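PDB 2Q74: inositol-1-monophosphatase SuhB from Mycobacterium tuberculosis, which probably dephosphorylates inositol 1-phosphate to free myo-inositol and phosphate in a magnesium-dependent reaction, the last step of myo-inositol synthesis from glucose 6-phosphate. Local coordinates for residues R30-F34 against N111-G115; Y119-I123 against A135-A140; V163-T167 against I242-A248; G247-L252 against V263-P269. All coordinates share one frame; numbering follows the deposited sequence.

The four contacts follow one another along the chain, the last two overlapping at Gly247 and Ala248, and together they cross the alpha-beta-alpha-beta-alpha sandwich. Contact 1 joins the ends of helices 8-33 and 109-114 near the surface; its centre is about 15 Å from that of contact 2, a hairpin of the seven-stranded sheet, and Arg30 packs against Tyr119 between them. Val136 of contact 2 touches Ile242 of contact 3, where helix 233-245 ends. The centres of contacts 3 and 4 are about 10 Å apart, and the chain runs directly from that helix into the edge strand of the five-stranded sheet. Helix 233-245 thus ties the two sheets together.

Contact 1. Residues R30-F34 against N111-G115; sequences RAEVF and NFVYG
Arg30, on the last turn of helix 8-33, and Phe112, on helix 109-114, make the nearest backbone approach of the two segments, with their CA atoms 8.3 Å apart. The gap is spanned by side chains. Both extend away from their own backbone N (chi1 -178° for Arg30 and -177° for Phe112), and they slide past each other in opposite directions. The aliphatic part of Arg30 lies over one face of the Phe112 ring, with CD 3.9 Å from the ring centroid in a CH-pi contact displaced toward the rim. Beyond CD the chain bends, and the guanidinium is turned steeply against the ring plane. It presents a face to the carbonyl O of Phe112, an angle too poor for a hydrogen bond, while NH2 lies 3.5 Å from CA of Gly115, which has positive phi just after the helix. Phe34 adds a ring edge, its CE2 being 3.7 Å from CE2 of Phe112. Tyr119 packs edge-to-face with Phe112, whose side chain lies about 4 Å from Ile106, a probable substrate-site residue. With no hydrogen bond across the segments, the contact probably rests mainly on the packing of the arginine alkyl chain and the two phenylalanine rings.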
loop_
_atom_site.group_PDB
_atom_site.type_symbol
_atom_site.label_atom_id
_atom_site.label_comp_id
_atom_site.label_asym_id
_atom_site.label_seq_id
_atom_site.Cartn_x
_atom_site.Cartn_y
_atom_site.Cartn_z
ATOM N N ARG A 30 19.331 5.914 1.218
ATOM C CA ARG A 30 18.595 5.584 0.006
ATOM C C ARG A 30 18.772 6.687 -1.037
ATOM O O ARG A 30 19.035 6.401 -2.196
ATOM C CB ARG A 30 17.097 5.323 0.298
ATOM C CG ARG A 30 16.309 4.926 -0.965
ATOM C CD ARG A 30 14.836 4.556 -0.744
ATOM N NE ARG A 30 14.051 4.980 -1.904
ATOM C CZ ARG A 30 14.103 4.435 -3.124
ATOM N NH1 ARG A 30 14.864 3.394 -3.373
ATOM N NH2 ARG A 30 13.360 4.918 -4.102
ATOM N N ALA A 31 18.641 7.940 -0.612
ATOM C CA ALA A 31 18.772 9.090 -1.506
ATOM C C ALA A 31 20.159 9.164 -2.143
ATOM O O ALA A 31 20.294 9.489 -3.325
ATOM C CB ALA A 31 18.455 10.377 -0.757
ATOM N N GLU A 32 21.190 8.839 -1.375
ATOM C CA GLU A 32 22.561 8.824 -1.906
ATOM C C GLU A 32 22.745 7.718 -2.946
ATOM O O GLU A 32 23.040 7.982 -4.108
ATOM C CB GLU A 32 23.583 8.655 -0.779
ATOM C CG GLU A 32 23.538 9.765 0.263
ATOM C CD GLU A 32 24.524 9.574 1.384
ATOM O OE1 GLU A 32 25.106 8.483 1.490
ATOM O OE2 GLU A 32 24.703 10.510 2.179
ATOM N N VAL A 33 22.543 6.481 -2.520
ATOM C CA VAL A 33 22.664 5.312 -3.384
ATOM C C VAL A 33 21.818 5.409 -4.675
ATOM O O VAL A 33 22.236 4.939 -5.716
ATOM C CB VAL A 33 22.313 4.046 -2.586
ATOM C CG1 VAL A 33 22.225 2.834 -3.489
ATOM C CG2 VAL A 33 23.356 3.824 -1.492
ATOM N N PHE A 34 20.643 6.022 -4.603
ATOM C CA PHE A 34 19.781 6.205 -5.773
ATOM C C PHE A 34 19.828 7.666 -6.216
ATOM O O PHE A 34 20.566 8.038 -7.123
ATOM C CB PHE A 34 18.324 5.827 -5.446
ATOM C CG PHE A 34 18.087 4.342 -5.231
ATOM C CD1 PHE A 34 17.987 3.474 -6.310
ATOM C CD2 PHE A 34 17.919 3.821 -3.952
ATOM C CE1 PHE A 34 17.743 2.106 -6.113
ATOM C CE2 PHE A 34 17.684 2.453 -3.749
ATOM C CZ PHE A 34 17.586 1.600 -4.824
ATOM N N ASN A 111 9.848 -3.090 -1.794
ATOM C CA ASN A 111 9.246 -1.767 -1.701
ATOM C C ASN A 111 10.304 -0.676 -1.747
ATOM O O ASN A 111 10.182 0.285 -2.515
ATOM C CB ASN A 111 8.411 -1.659 -0.425
ATOM C CG ASN A 111 7.019 -2.222 -0.602
ATOM O OD1 ASN A 111 6.553 -2.295 -1.711
ATOM N ND2 ASN A 111 6.334 -2.583 0.496
ATOM N N PHE A 112 11.344 -0.859 -0.936
ATOM C CA PHE A 112 12.511 0.014 -0.932
ATOM C C PHE A 112 13.127 0.227 -2.342
ATOM O O PHE A 112 13.405 1.353 -2.753
ATOM C CB PHE A 112 13.570 -0.586 -0.009
ATOM C CG PHE A 112 14.800 0.251 0.140
ATOM C CD1 PHE A 112 14.869 1.222 1.111
ATOM C CD2 PHE A 112 15.889 0.043 -0.667
ATOM C CE1 PHE A 112 16.005 1.988 1.269
ATOM C CE2 PHE A 112 17.038 0.808 -0.533
ATOM C CZ PHE A 112 17.095 1.785 0.431
ATOM N N VAL A 113 13.329 -0.857 -3.070
ATOM C CA VAL A 113 13.925 -0.774 -4.390
ATOM C C VAL A 113 13.032 -0.036 -5.401
ATOM O O VAL A 113 13.527 0.668 -6.292
ATOM C CB VAL A 113 14.281 -2.198 -4.933
ATOM C CG1 VAL A 113 14.632 -2.139 -6.384
ATOM C CG2 VAL A 113 15.445 -2.785 -4.159
ATOM N N TYR A 114 11.720 -0.214 -5.274
ATOM C CA TYR A 114 10.768 0.391 -6.212
ATOM C C TYR A 114 10.300 1.781 -5.810
ATOM O O TYR A 114 9.700 2.476 -6.600
ATOM C CB TYR A 114 9.543 -0.509 -6.390
ATOM C CG TYR A 114 9.715 -1.640 -7.391
ATOM C CD1 TYR A 114 10.340 -2.825 -7.021
ATOM C CD2 TYR A 114 9.225 -1.540 -8.692
ATOM C CE1 TYR A 114 10.504 -3.864 -7.918
ATOM C CE2 TYR A 114 9.374 -2.585 -9.590
ATOM C CZ TYR A 114 10.022 -3.742 -9.184
ATOM O OH TYR A 114 10.162 -4.814 -10.006
ATOM N N GLY A 115 10.569 2.190 -4.584
ATOM C CA GLY A 115 10.131 3.496 -4.114
ATOM C C GLY A 115 8.682 3.491 -3.628
ATOM O O GLY A 115 8.011 4.529 -3.640
#

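Contact 2. Residues Y119-I123 against A135-A140; sequences YAVSI and AVADVA
Val121 and Ala137 form a hydrogen-bonded pair in the antiparallel beta hairpin of strands 120-127 and 130-138, whose short segments run at 171° with axes 4.6 Å apart. Ile123 and Ala135 form the next such pair, and the Ala120-Asp138 and Ser122-Val136 pairs between and beside them are non-hydrogen-bonded. The hairpin lies within the seven-stranded sheet, and each of its faces is buried by helices. On one, Ala120 CB meets Val136 CG1 at 3.7 Å, under helices 211-220 and 233-245; Ser122 on this face lies near Asp104, a probable magnesium ligand. On the other, Val121 CB packs 4.1 Å from Ala137 CB, facing helix 8-33. Val121 CG2 also meets Val139 CG2 (3.9 Å), carrying this apolar row past the strand end. There the Tyr119 ring crosses Val139 at about a right angle, with CE1 3.8 Å from CG1. Its chi1 of 37° sets CG between the backbone N and the carbonyl carbon and swings the ring toward Val139. The Val139 N bond to Tyr119 O is weak. A water bridges the two segments beside it: it donates to Tyr119 O (2.8 Å) and to Asp138 OD1, and accepts from Ala140 N at 2.7 Å.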
loop_
_atom_site.group_PDB
_atom_site.type_symbol
_atom_site.label_atom_id
_atom_site.label_comp_id
_atom_site.label_asym_id
_atom_site.label_seq_id
_atom_site.Cartn_x
_atom_site.Cartn_y
_atom_site.Cartn_z
ATOM N N TYR A 119 8.294 0.605 3.639
ATOM C CA TYR A 119 9.340 -0.231 4.230
ATOM C C TYR A 119 9.598 0.244 5.634
ATOM O O TYR A 119 9.339 1.407 5.946
ATOM C CB TYR A 119 10.615 -0.176 3.413
ATOM C CG TYR A 119 10.904 1.162 2.821
ATOM C CD1 TYR A 119 11.771 2.063 3.433
ATOM C CD2 TYR A 119 10.311 1.528 1.634
ATOM C CE1 TYR A 119 12.030 3.307 2.838
ATOM C CE2 TYR A 119 10.562 2.720 1.052
ATOM C CZ TYR A 119 11.409 3.622 1.641
ATOM O OH TYR A 119 11.633 4.826 0.979
ATOM N N ALA A 120 10.143 -0.627 6.479
ATOM C CA ALA A 120 10.252 -0.310 7.909
ATOM C C ALA A 120 11.511 -0.857 8.597
ATOM O O ALA A 120 12.101 -1.846 8.191
ATOM C CB ALA A 120 9.039 -0.815 8.609
ATOM N N VAL A 121 11.907 -0.178 9.658
ATOM C CA VAL A 121 12.922 -0.673 10.558
ATOM C C VAL A 121 12.165 -1.335 11.721
ATOM O O VAL A 121 11.268 -0.717 12.294
ATOM C CB VAL A 121 13.780 0.484 11.083
ATOM C CG1 VAL A 121 14.839 -0.047 12.039
ATOM C CG2 VAL A 121 14.398 1.271 9.913
ATOM N N SER A 122 12.517 -2.578 12.046
ATOM C CA SER A 122 11.892 -3.323 13.142
ATOM C C SER A 122 12.939 -3.688 14.189
ATOM O O SER A 122 13.956 -4.284 13.844
ATOM C CB SER A 122 11.243 -4.601 12.614
ATOM O OG SER A 122 10.533 -5.293 13.626
ATOM N N ILE A 123 12.675 -3.320 15.454
ATOM C CA ILE A 123 13.563 -3.576 16.592
ATOM C C ILE A 123 12.731 -4.264 17.700
ATOM O O ILE A 123 11.846 -3.648 18.293
ATOM C CB ILE A 123 14.137 -2.277 17.207
ATOM C CG1 ILE A 123 14.651 -1.295 16.153
ATOM C CG2 ILE A 123 15.229 -2.613 18.202
ATOM C CD1 ILE A 123 16.041 -1.577 15.628
ATOM N N ALA A 135 9.714 -1.786 18.567
ATOM C CA ALA A 135 9.464 -0.525 17.852
ATOM C C ALA A 135 9.589 -0.754 16.373
ATOM O O ALA A 135 10.563 -1.374 15.926
ATOM C CB ALA A 135 10.434 0.558 18.301
ATOM N N VAL A 136 8.606 -0.290 15.607
ATOM C CA VAL A 136 8.683 -0.374 14.136
ATOM C C VAL A 136 8.583 1.020 13.590
ATOM O O VAL A 136 7.623 1.742 13.854
ATOM C CB VAL A 136 7.528 -1.214 13.509
ATOM C CG1 VAL A 136 7.599 -1.183 11.951
ATOM C CG2 VAL A 136 7.528 -2.641 14.028
ATOM N N ALA A 137 9.577 1.404 12.816
ATOM C CA ALA A 137 9.627 2.764 12.256
ATOM C C ALA A 137 9.175 2.659 10.833
ATOM O O ALA A 137 9.785 1.930 10.082
ATOM C CB ALA A 137 11.038 3.317 12.305
ATOM N N ASP A 138 8.107 3.368 10.484
ATOM C CA ASP A 138 7.646 3.523 9.102
ATOM C C ASP A 138 8.484 4.636 8.478
ATOM O O ASP A 138 8.181 5.827 8.625
ATOM C CB ASP A 138 6.141 3.880 9.079
ATOM C CG ASP A 138 5.547 3.969 7.648
ATOM O OD1 ASP A 138 6.297 4.132 6.660
ATOM O OD2 ASP A 138 4.289 3.904 7.536
ATOM N N VAL A 139 9.526 4.230 7.762
ATOM C CA VAL A 139 10.538 5.143 7.282
ATOM C C VAL A 139 9.947 6.295 6.468
ATOM O O VAL A 139 10.180 7.462 6.787
ATOM C CB VAL A 139 11.647 4.369 6.511
ATOM C CG1 VAL A 139 12.715 5.314 5.995
ATOM C CG2 VAL A 139 12.267 3.333 7.432
ATOM N N ALA A 140 9.168 5.997 5.437
ATOM C CA ALA A 140 8.736 7.089 4.533
ATOM C C ALA A 140 7.695 7.984 5.225
ATOM O O ALA A 140 7.589 9.161 4.928
ATOM C CB ALA A 140 8.219 6.546 3.213
HETATM O O HOH W 1 7.954 3.644 4.876
#

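Contact 3. Residues V163-T167 against I242-A248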
loop_
_atom_site.group_PDB
_atom_site.type_symbol
_atom_site.label_atom_id
_atom_site.label_comp_id
_atom_site.label_asym_id
_atom_site.label_seq_id
_atom_site.Cartn_x
_atom_site.Cartn_y
_atom_site.Cartn_z
ATOM N N VAL A 163 -2.393 6.709 21.499
ATOM C CA VAL A 163 -2.654 5.345 21.935
ATOM C C VAL A 163 -3.202 4.577 20.754
ATOM O O VAL A 163 -4.012 5.100 20.008
ATOM C CB VAL A 163 -3.689 5.269 23.108
ATOM C CG1 VAL A 163 -4.002 3.818 23.497
ATOM C CG2 VAL A 163 -3.176 6.018 24.295
ATOM N N LEU A 164 -2.774 3.331 20.608
ATOM C CA LEU A 164 -3.271 2.477 19.556
ATOM C C LEU A 164 -4.276 1.477 20.091
ATOM O O LEU A 164 -4.121 0.911 21.203
ATOM C CB LEU A 164 -2.117 1.751 18.861
ATOM C CG LEU A 164 -1.156 2.666 18.079
ATOM C CD1 LEU A 164 -0.100 1.855 17.369
ATOM C CD2 LEU A 164 -1.928 3.542 17.109
ATOM N N ARG A 165 -5.310 1.272 19.283
ATOM C CA ARG A 165 -6.362 0.318 19.553
ATOM C C ARG A 165 -6.875 -0.242 18.242
ATOM O O ARG A 165 -7.131 0.498 17.285
ATOM C CB ARG A 165 -7.505 0.992 20.306
ATOM C CG ARG A 165 -7.246 1.192 21.805
ATOM C CD ARG A 165 -6.841 -0.127 22.476
ATOM N NE ARG A 165 -7.431 -0.303 23.792
ATOM C CZ ARG A 165 -7.296 -1.403 24.533
ATOM N NH1 ARG A 165 -6.567 -2.430 24.097
ATOM N NH2 ARG A 165 -7.890 -1.471 25.731
ATOM N N CYS A 166 -7.011 -1.556 18.179
ATOM C CA CYS A 166 -7.509 -2.180 16.972
ATOM C C CYS A 166 -9.006 -1.969 16.894
ATOM O O CYS A 166 -9.613 -1.470 17.822
ATOM C CB CYS A 166 -7.155 -3.660 16.944
ATOM S SG CYS A 166 -7.684 -4.481 18.424
ATOM N N THR A 167 -9.592 -2.334 15.768
ATOM C CA THR A 167 -10.980 -2.040 15.502
ATOM C C THR A 167 -11.878 -2.968 16.302
ATOM O O THR A 167 -11.402 -3.898 16.925
ATOM C CB THR A 167 -11.284 -2.206 14.005
ATOM O OG1 THR A 167 -11.089 -3.573 13.643
ATOM C CG2 THR A 167 -10.375 -1.345 13.164
ATOM N N ILE A 242 3.191 -5.188 19.328
ATOM C CA ILE A 242 2.497 -3.925 19.147
ATOM C C ILE A 242 1.013 -4.185 18.902
ATOM O O ILE A 242 0.158 -3.677 19.643
ATOM C CB ILE A 242 3.088 -3.098 18.013
ATOM C CG1 ILE A 242 4.528 -2.656 18.373
ATOM C CG2 ILE A 242 2.199 -1.892 17.790
ATOM C CD1 ILE A 242 5.357 -2.115 17.223
ATOM N N ALA A 243 0.709 -5.020 17.907
ATOM C CA ALA A 243 -0.679 -5.434 17.679
ATOM C C ALA A 243 -1.315 -6.020 18.977
ATOM O O ALA A 243 -2.430 -5.678 19.357
ATOM C CB ALA A 243 -0.757 -6.401 16.518
ATOM N N ALA A 244 -0.580 -6.860 19.677
ATOM C CA ALA A 244 -1.110 -7.497 20.909
ATOM C C ALA A 244 -1.451 -6.429 21.935
ATOM O O ALA A 244 -2.543 -6.390 22.464
ATOM C CB ALA A 244 -0.115 -8.497 21.479
ATOM N N GLU A 245 -0.533 -5.515 22.168
ATOM C CA GLU A 245 -0.764 -4.465 23.154
ATOM C C GLU A 245 -1.845 -3.475 22.735
ATOM O O GLU A 245 -2.245 -2.607 23.524
ATOM C CB GLU A 245 0.539 -3.716 23.440
ATOM C CG GLU A 245 1.550 -4.516 24.250
ATOM C CD GLU A 245 1.047 -4.886 25.618
ATOM O OE1 GLU A 245 0.318 -4.069 26.240
ATOM O OE2 GLU A 245 1.385 -6.003 26.073
ATOM N N ALA A 246 -2.300 -3.600 21.496
ATOM C CA ALA A 246 -3.363 -2.770 20.964
ATOM C C ALA A 246 -4.686 -3.516 21.083
ATOM O O ALA A 246 -5.712 -3.042 20.597
ATOM C CB ALA A 246 -3.054 -2.391 19.475
ATOM N N GLY A 247 -4.648 -4.684 21.725
ATOM C CA GLY A 247 -5.846 -5.507 21.984
ATOM C C GLY A 247 -6.102 -6.588 20.938
ATOM O O GLY A 247 -7.084 -7.317 21.019
ATOM N N ALA A 248 -5.229 -6.688 19.939
ATOM C CA ALA A 248 -5.432 -7.669 18.877
ATOM C C ALA A 248 -5.140 -9.082 19.362
ATOM O O ALA A 248 -4.347 -9.303 20.257
ATOM C CB ALA A 248 -4.587 -7.344 17.658
HETATM O O HOH W 2 -2.680 0.418 23.200
#
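Cys166 and Ala246 hold the tight part of this contact. The backbone N of Cys166 donates to the Ala246 O over 3.1 Å, with a nearly straight N-H...O angle of 164° and the donor tilted 21° from the carbonyl plane. The bond ties the loop after strand 160-163 to the end of helix 233-245. A chi1 of 53° tucks Cys166 SG in toward the turn, where it reaches Gly247 C at 3.6 Å; Pro269 packs against the same side chain. Leu164 closes the buried flank: its CB lies 4.3 Å from Ala246 CB, and its CD1 comes to 4.4 Å from Ile242 CG2, among residues of strands 143-148 and 152-157.

The outer side is looser. The Arg165 side chain starts away from the helix but folds back at chi2 and chi3, bringing the edge of its guanidinium to the Ala246-Gly247 peptide, where NH1 stays 3.8 Å from Gly247 N. A water lies between Leu164 O and Glu245 O and can donate to either, though it has more acceptors in reach than protons. The Glu245 carboxylate turns elsewhere and accepts from the backbone N atoms of Gly150 and Gly152. The helix itself ends in a Schellman motif: Gly247, with positive phi, bonds back to Ala244 O, and Ala248 N joins Ala246 N on Ala243 O, the two donors arriving from opposite faces of that carbonyl.

Contact 4. Residues G247-L252 against V263-P269; sequences GARVLL and VVVAAAP
Leu251 and Val265 form the apolar centre of this hairpin, lying side by side and pointing the same way, with Leu251 CD1 4.0 Å from Val265 CB. For Leu251, chi1 of 52° folds the side chain back over the strand, beside the valine; helix 272-280 covers this face through Leu275 and Leu276. On the reverse face Leu252 CD2 meets both methyls of Val264, the closer being CG2 at 3.4 Å, and Val250 CG2 rests 4.1 Å from Ala266 CB. Helix 233-245 packs here, against Val250 and Val264.

The backbones carry these pairs in close antiparallel register, with strand directions at 178° to each other. Leu251 and Val265 exchange two hydrogen bonds, Leu251 N to Val265 O being 2.8 Å, and Arg249 and Ala267 exchange another two, with Arg249 N to Ala267 O also 2.8 Å. At the non-hydrogen-bonded positions CA-H...O contacts fill in, as from Val250 CA to Val265 O at 3.2 Å.

Toward the end that follows helix 233-245 the contacts involve backbone oxygens: Ala248 CB lies against Ala267 O, and Pro269 lies along Gly247 O, with CD 3.6 Å away. Arg249 leads out from the face of Leu251 and Val265, its chain bending at chi2, and its guanidinium forms a salt bridge with Asp273 of helix 272-280. Strand 249-252, outermost in the five-stranded sheet within this chain, thus combines backbone bonds to strand 262-267 with apolar packing on both faces, and the Arg249-Asp273 pair probably helps fasten its exposed margin to helix 272-280.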
loop_
_atom_site.group_PDB
_atom_site.type_symbol
_atom_site.label_atom_id
_atom_site.label_comp_id
_atom_site.label_asym_id
_atom_site.label_seq_id
_atom_site.Cartn_x
_atom_site.Cartn_y
_atom_site.Cartn_z
ATOM N N GLY A 247 -4.648 -4.684 21.725
ATOM C CA GLY A 247 -5.846 -5.507 21.984
ATOM C C GLY A 247 -6.102 -6.588 20.938
ATOM O O GLY A 247 -7.084 -7.317 21.019
ATOM N N ALA A 248 -5.229 -6.688 19.939
ATOM C CA ALA A 248 -5.432 -7.669 18.877
ATOM C C ALA A 248 -5.140 -9.082 19.362
ATOM O O ALA A 248 -4.347 -9.303 20.257
ATOM C CB ALA A 248 -4.587 -7.344 17.658
ATOM N N ARG A 249 -5.817 -10.032 18.746
ATOM C CA ARG A 249 -5.523 -11.429 18.913
ATOM C C ARG A 249 -4.342 -11.758 17.995
ATOM O O ARG A 249 -4.384 -11.485 16.797
ATOM C CB ARG A 249 -6.755 -12.227 18.512
ATOM C CG ARG A 249 -6.762 -13.638 18.988
ATOM C CD ARG A 249 -7.232 -13.764 20.423
ATOM N NE ARG A 249 -7.550 -15.161 20.680
ATOM C CZ ARG A 249 -8.657 -15.792 20.294
ATOM N NH1 ARG A 249 -9.600 -15.147 19.627
ATOM N NH2 ARG A 249 -8.830 -17.080 20.606
ATOM N N VAL A 250 -3.275 -12.310 18.549
ATOM C CA VAL A 250 -2.094 -12.580 17.755
ATOM C C VAL A 250 -1.544 -13.943 18.062
ATOM O O VAL A 250 -1.307 -14.253 19.224
ATOM C CB VAL A 250 -0.985 -11.560 18.038
ATOM C CG1 VAL A 250 0.209 -11.812 17.119
ATOM C CG2 VAL A 250 -1.499 -10.151 17.857
ATOM N N LEU A 251 -1.336 -14.763 17.034
ATOM C CA LEU A 251 -0.679 -16.044 17.240
ATOM C C LEU A 251 0.410 -16.302 16.222
ATOM O O LEU A 251 0.239 -16.046 15.042
ATOM C CB LEU A 251 -1.681 -17.206 17.305
ATOM C CG LEU A 251 -2.716 -17.400 16.218
ATOM C CD1 LEU A 251 -2.184 -18.364 15.173
ATOM C CD2 LEU A 251 -4.010 -17.960 16.855
ATOM N N LEU A 252 1.531 -16.816 16.727
ATOM C CA LEU A 252 2.716 -17.122 15.931
ATOM C C LEU A 252 3.006 -18.624 15.924
ATOM O O LEU A 252 3.677 -19.143 16.813
ATOM C CB LEU A 252 3.920 -16.390 16.503
ATOM C CG LEU A 252 3.906 -14.868 16.439
ATOM C CD1 LEU A 252 5.168 -14.337 17.067
ATOM C CD2 LEU A 252 3.783 -14.380 14.980
ATOM N N VAL A 263 4.224 -18.742 10.985
ATOM C CA VAL A 263 2.877 -18.449 10.544
ATOM C C VAL A 263 2.314 -17.434 11.511
ATOM O O VAL A 263 2.287 -17.677 12.716
ATOM C CB VAL A 263 2.001 -19.689 10.545
ATOM C CG1 VAL A 263 0.565 -19.330 10.184
ATOM C CG2 VAL A 263 2.566 -20.712 9.584
ATOM N N VAL A 264 1.875 -16.298 10.974
ATOM C CA VAL A 264 1.401 -15.187 11.778
ATOM C C VAL A 264 -0.046 -14.914 11.465
ATOM O O VAL A 264 -0.413 -14.769 10.273
ATOM C CB VAL A 264 2.189 -13.892 11.480
ATOM C CG1 VAL A 264 1.752 -12.769 12.431
ATOM C CG2 VAL A 264 3.692 -14.138 11.560
ATOM N N VAL A 265 -0.859 -14.858 12.523
ATOM C CA VAL A 265 -2.230 -14.372 12.429
ATOM C C VAL A 265 -2.434 -13.273 13.468
ATOM O O VAL A 265 -2.095 -13.434 14.636
ATOM C CB VAL A 265 -3.254 -15.488 12.594
ATOM C CG1 VAL A 265 -4.663 -14.928 12.438
ATOM C CG2 VAL A 265 -3.008 -16.582 11.572
ATOM N N ALA A 266 -2.930 -12.129 13.021
ATOM C CA ALA A 266 -3.220 -11.007 13.902
ATOM C C ALA A 266 -4.566 -10.416 13.507
ATOM O O ALA A 266 -4.776 -10.088 12.359
ATOM C CB ALA A 266 -2.130 -9.976 13.807
ATOM N N ALA A 267 -5.485 -10.292 14.450
ATOM C CA ALA A 267 -6.837 -9.868 14.116
ATOM C C ALA A 267 -7.493 -9.130 15.267
ATOM O O ALA A 267 -7.194 -9.395 16.438
ATOM C CB ALA A 267 -7.674 -11.087 13.748
ATOM N N ALA A 268 -8.398 -8.214 14.940
ATOM C CA ALA A 268 -9.253 -7.638 15.948
ATOM C C ALA A 268 -9.976 -8.793 16.664
ATOM O O ALA A 268 -10.366 -9.772 16.033
ATOM C CB ALA A 268 -10.225 -6.681 15.337
ATOM N N PRO A 269 -10.150 -8.682 17.988
ATOM C CA PRO A 269 -10.621 -9.798 18.827
ATOM C C PRO A 269 -12.008 -10.314 18.462
ATOM O O PRO A 269 -12.276 -11.524 18.566
ATOM C CB PRO A 269 -10.638 -9.186 20.227
ATOM C CG PRO A 269 -10.743 -7.721 19.993
ATOM C CD PRO A 269 -9.916 -7.471 18.792
#